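Long-range contact in helix-turn-helix transcriptional regulator (Pseudomonas aeruginosa, PDB 5XHX), which probably binds DNA as a LuxR-family transcriptional regulator, represented here by its N-terminal ligand-binding domain without the helix-turn-helix part: residues P41-D52 / E138-S149. Residues are numbered along the deposited sequence; the frame is centred on the assembly and turned at random.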
loop_
_atom_site.group_PDB
_atom_site.type_symbol
_atom_site.label_atom_id
_atom_site.label_comp_id
_atom_site.label_asym_id
_atom_site.label_seq_id
_atom_site.Cartn_x
_atom_site.Cartn_y
_atom_site.Cartn_z
ATOM N N PRO A 41 -4.161 -2.297 22.655
ATOM C CA PRO A 41 -3.299 -1.446 23.506
ATOM C C PRO A 41 -1.817 -1.580 23.173
ATOM O O PRO A 41 -1.010 -2.125 23.933
ATOM C CB PRO A 41 -3.628 -1.956 24.910
ATOM C CG PRO A 41 -3.911 -3.399 24.703
ATOM C CD PRO A 41 -4.675 -3.464 23.398
ATOM N N VAL A 42 -1.435 -1.044 22.020
ATOM C CA VAL A 42 -0.032 -0.982 21.620
ATOM C C VAL A 42 0.631 0.165 22.382
ATOM O O VAL A 42 0.345 1.336 22.132
ATOM C CB VAL A 42 0.107 -0.793 20.107
ATOM C CG1 VAL A 42 1.581 -0.625 19.726
ATOM C CG2 VAL A 42 -0.563 -1.958 19.352
ATOM N N ASP A 43 1.528 -0.167 23.309
ATOM C CA ASP A 43 2.229 0.845 24.087
ATOM C C ASP A 43 3.656 1.077 23.622
ATOM O O ASP A 43 4.235 2.114 23.952
ATOM C CB ASP A 43 2.255 0.454 25.565
ATOM C CG ASP A 43 0.871 0.382 26.161
ATOM O OD1 ASP A 43 0.045 1.247 25.816
ATOM O OD2 ASP A 43 0.608 -0.547 26.952
ATOM N N ASN A 44 4.240 0.132 22.896
ATOM C CA ASN A 44 5.576 0.293 22.345
ATOM C C ASN A 44 5.631 -0.541 21.070
ATOM O O ASN A 44 4.749 -1.364 20.806
ATOM C CB ASN A 44 6.652 -0.124 23.364
ATOM C CG ASN A 44 7.957 0.678 23.222
ATOM O OD1 ASN A 44 8.373 1.029 22.109
ATOM N ND2 ASN A 44 8.615 0.961 24.358
ATOM N N TRP A 45 6.663 -0.309 20.267
ATOM C CA TRP A 45 6.786 -1.043 19.015
ATOM C C TRP A 45 8.218 -0.938 18.532
ATOM O O TRP A 45 8.954 -0.019 18.905
ATOM C CB TRP A 45 5.811 -0.521 17.954
ATOM C CG TRP A 45 5.913 0.950 17.735
ATOM C CD1 TRP A 45 5.175 1.930 18.344
ATOM C CD2 TRP A 45 6.818 1.617 16.856
ATOM N NE1 TRP A 45 5.577 3.169 17.892
ATOM C CE2 TRP A 45 6.586 3.001 16.985
ATOM C CE3 TRP A 45 7.815 1.178 15.980
ATOM C CZ2 TRP A 45 7.300 3.944 16.260
ATOM C CZ3 TRP A 45 8.533 2.117 15.274
ATOM C CH2 TRP A 45 8.269 3.484 15.414
ATOM N N ALA A 46 8.604 -1.904 17.698
ATOM C CA ALA A 46 9.893 -1.878 17.033
ATOM C C ALA A 46 9.757 -2.613 15.706
ATOM O O ALA A 46 9.001 -3.580 15.601
ATOM C CB ALA A 46 10.982 -2.516 17.904
ATOM N N ALA A 47 10.466 -2.134 14.688
ATOM C CA ALA A 47 10.608 -2.860 13.434
ATOM C C ALA A 47 12.072 -3.238 13.247
ATOM O O ALA A 47 12.958 -2.389 13.392
ATOM C CB ALA A 47 10.109 -2.028 12.245
ATOM N N LEU A 48 12.326 -4.501 12.916
ATOM C CA LEU A 48 13.697 -4.993 12.861
ATOM C C LEU A 48 13.775 -6.198 11.934
ATOM O O LEU A 48 12.770 -6.850 11.641
ATOM C CB LEU A 48 14.226 -5.345 14.272
ATOM C CG LEU A 48 13.641 -6.479 15.134
ATOM C CD1 LEU A 48 14.458 -6.650 16.452
ATOM C CD2 LEU A 48 12.150 -6.249 15.488
ATOM N N ILE A 49 14.993 -6.502 11.492
ATOM C CA ILE A 49 15.253 -7.675 10.672
ATOM C C ILE A 49 16.173 -8.608 11.448
ATOM O O ILE A 49 17.293 -8.225 11.811
ATOM C CB ILE A 49 15.854 -7.297 9.311
ATOM C CG1 ILE A 49 14.878 -6.378 8.548
ATOM C CG2 ILE A 49 16.192 -8.550 8.515
ATOM C CD1 ILE A 49 15.478 -5.774 7.245
ATOM N N PHE A 50 15.677 -9.810 11.736
ATOM C CA PHE A 50 16.483 -10.880 12.299
ATOM C C PHE A 50 17.174 -11.647 11.171
ATOM O O PHE A 50 16.681 -11.711 10.037
ATOM C CB PHE A 50 15.615 -11.848 13.108
ATOM C CG PHE A 50 15.048 -11.275 14.381
ATOM C CD1 PHE A 50 15.844 -10.576 15.272
ATOM C CD2 PHE A 50 13.704 -11.469 14.697
ATOM C CE1 PHE A 50 15.312 -10.079 16.469
ATOM C CE2 PHE A 50 13.161 -10.972 15.882
ATOM C CZ PHE A 50 13.958 -10.287 16.780
ATOM N N SER A 51 18.311 -12.250 11.497
ATOM C CA SER A 51 19.082 -13.025 10.535
ATOM C C SER A 51 20.051 -13.907 11.311
ATOM O O SER A 51 19.928 -14.069 12.530
ATOM C CB SER A 51 19.819 -12.110 9.554
ATOM O OG SER A 51 20.931 -11.489 10.187
ATOM N N ASP A 52 21.030 -14.471 10.603
ATOM C CA ASP A 52 22.094 -15.214 11.269
ATOM C C ASP A 52 23.194 -14.305 11.810
ATOM O O ASP A 52 24.138 -14.809 12.419
ATOM C CB ASP A 52 22.691 -16.264 10.327
ATOM C CG ASP A 52 21.738 -17.413 10.047
ATOM O OD1 ASP A 52 20.761 -17.610 10.811
ATOM O OD2 ASP A 52 21.965 -18.129 9.053
ATOM N N GLU A 138 17.357 -16.401 4.854
ATOM C CA GLU A 138 17.991 -16.112 6.138
ATOM C C GLU A 138 17.344 -14.980 6.925
ATOM O O GLU A 138 17.407 -14.998 8.156
ATOM C CB GLU A 138 19.478 -15.772 5.945
ATOM C CG GLU A 138 20.242 -15.587 7.271
ATOM C CD GLU A 138 21.457 -14.692 7.125
ATOM O OE1 GLU A 138 21.935 -14.144 8.150
ATOM O OE2 GLU A 138 21.932 -14.527 5.979
ATOM N N ARG A 139 16.744 -13.998 6.269
ATOM C CA ARG A 139 16.309 -12.793 6.954
ATOM C C ARG A 139 14.805 -12.830 7.206
ATOM O O ARG A 139 14.041 -13.412 6.429
ATOM C CB ARG A 139 16.702 -11.558 6.148
ATOM C CG ARG A 139 18.224 -11.376 6.048
ATOM C CD ARG A 139 18.554 -10.134 5.248
ATOM N NE ARG A 139 17.928 -10.230 3.941
ATOM C CZ ARG A 139 17.398 -9.204 3.284
ATOM N NH1 ARG A 139 17.409 -7.986 3.816
ATOM N NH2 ARG A 139 16.837 -9.410 2.100
ATOM N N THR A 140 14.393 -12.234 8.328
ATOM C CA THR A 140 12.986 -12.152 8.716
ATOM C C THR A 140 12.693 -10.726 9.150
ATOM O O THR A 140 13.272 -10.243 10.133
ATOM C CB THR A 140 12.645 -13.119 9.853
ATOM O OG1 THR A 140 13.125 -14.430 9.544
ATOM C CG2 THR A 140 11.119 -13.188 10.063
ATOM N N LEU A 141 11.805 -10.052 8.423
ATOM C CA LEU A 141 11.349 -8.724 8.821
ATOM C C LEU A 141 10.256 -8.852 9.877
ATOM O O LEU A 141 9.278 -9.583 9.691
ATOM C CB LEU A 141 10.838 -7.946 7.606
ATOM C CG LEU A 141 10.117 -6.617 7.848
ATOM C CD1 LEU A 141 11.065 -5.590 8.479
ATOM C CD2 LEU A 141 9.574 -6.058 6.536
ATOM N N CYS A 142 10.407 -8.134 10.987
ATOM C CA CYS A 142 9.494 -8.309 12.110
ATOM C C CYS A 142 8.984 -6.966 12.592
ATOM O O CYS A 142 9.745 -5.997 12.698
ATOM C CB CYS A 142 10.167 -9.032 13.270
ATOM S SG CYS A 142 10.746 -10.671 12.837
ATOM N N LEU A 143 7.695 -6.920 12.887
ATOM C CA LEU A 143 7.081 -5.770 13.523
ATOM C C LEU A 143 6.617 -6.249 14.885
ATOM O O LEU A 143 5.684 -7.051 14.983
ATOM C CB LEU A 143 5.915 -5.203 12.705
ATOM C CG LEU A 143 5.109 -4.158 13.491
ATOM C CD1 LEU A 143 5.986 -2.935 13.851
ATOM C CD2 LEU A 143 3.872 -3.749 12.701
ATOM N N SER A 144 7.289 -5.775 15.928
ATOM C CA SER A 144 6.935 -6.117 17.294
ATOM C C SER A 144 6.003 -5.049 17.838
ATOM O O SER A 144 6.255 -3.858 17.659
ATOM C CB SER A 144 8.194 -6.208 18.171
ATOM O OG SER A 144 7.863 -5.872 19.513
ATOM N N LEU A 145 4.920 -5.477 18.479
ATOM C CA LEU A 145 3.991 -4.571 19.141
ATOM C C LEU A 145 3.924 -5.001 20.596
ATOM O O LEU A 145 3.540 -6.140 20.889
ATOM C CB LEU A 145 2.597 -4.622 18.504
ATOM C CG LEU A 145 2.494 -4.449 16.988
ATOM C CD1 LEU A 145 1.052 -4.733 16.537
ATOM C CD2 LEU A 145 2.921 -3.065 16.558
ATOM N N GLY A 146 4.318 -4.111 21.499
ATOM C CA GLY A 146 4.319 -4.445 22.915
ATOM C C GLY A 146 3.200 -3.756 23.665
ATOM O O GLY A 146 2.697 -2.725 23.213
ATOM N N SER A 147 2.787 -4.320 24.803
ATOM C CA SER A 147 1.767 -3.718 25.650
ATOM C C SER A 147 2.196 -3.813 27.106
ATOM O O SER A 147 2.802 -4.807 27.518
ATOM C CB SER A 147 0.409 -4.406 25.486
ATOM O OG SER A 147 -0.624 -3.719 26.186
ATOM N N GLU A 148 1.866 -2.776 27.881
ATOM C CA GLU A 148 1.946 -2.869 29.335
ATOM C C GLU A 148 0.792 -3.675 29.931
ATOM O O GLU A 148 0.898 -4.125 31.075
ATOM C CB GLU A 148 2.015 -1.460 29.944
ATOM C CG GLU A 148 3.336 -0.745 29.603
ATOM C CD GLU A 148 3.321 0.762 29.849
ATOM O OE1 GLU A 148 2.423 1.258 30.564
ATOM O OE2 GLU A 148 4.217 1.454 29.315
ATOM N N SER A 149 -0.282 -3.908 29.177
ATOM C CA SER A 149 -1.295 -4.880 29.570
ATOM C C SER A 149 -1.188 -6.120 28.670
ATOM O O SER A 149 -0.154 -6.346 28.028
ATOM C CB SER A 149 -2.684 -4.223 29.544
ATOM O OG SER A 149 -2.800 -3.289 28.488
HETATM O O HOH W 1 -1.744 -0.919 28.073
#
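Asp-43 N bonds Gly-146 O at 2.8 Å in the carbonyl plane. Asn-44 N bonds Gly-146 O from above that plane at 3.3 Å, the pattern of a classic beta bulge. With CG beside its backbone N (chi1 -63°), Asp-43 brings the anti lone pair of OD2 to Glu-148 N, 2.7 Å away. A water donates to Asp-43 OD2 and also bonds Ser-149 OG. Ser-147 OG donates to Pro-41 O (2.8 Å) and accepts from Ser-149 N in an ST turn.

Antiparallel pairing then continues to Phe-50 and Thr-140. Cys-142 SG approaches the Phe-50 ring obliquely, 3.6 Å from Phe-50 CD2, while Leu-48 CG lies above one face, toward the rim. Ile-49 CG1 touches Leu-141 CD1 at 3.9 Å, the side chains crossing at a slant. At the far end Glu-138 OE1 accepts from Asp-52 N (2.6 Å). The two carboxylates lie close; Arg-92 salt-bridges Asp-52 OD1 and hydrogen-bonds the backbone O of Glu-138, which probably eases the repulsion.

These are central strands of a five-stranded antiparallel sheet, between 56-60 and 127-134. Helix 28-36 packs on the Trp-45, Ala-47 and Leu-143 face, helix 86-92 on the Phe-50 and Thr-140 face, consistent with the alpha-beta-alpha sandwich of LuxR-type ligand-binding domains.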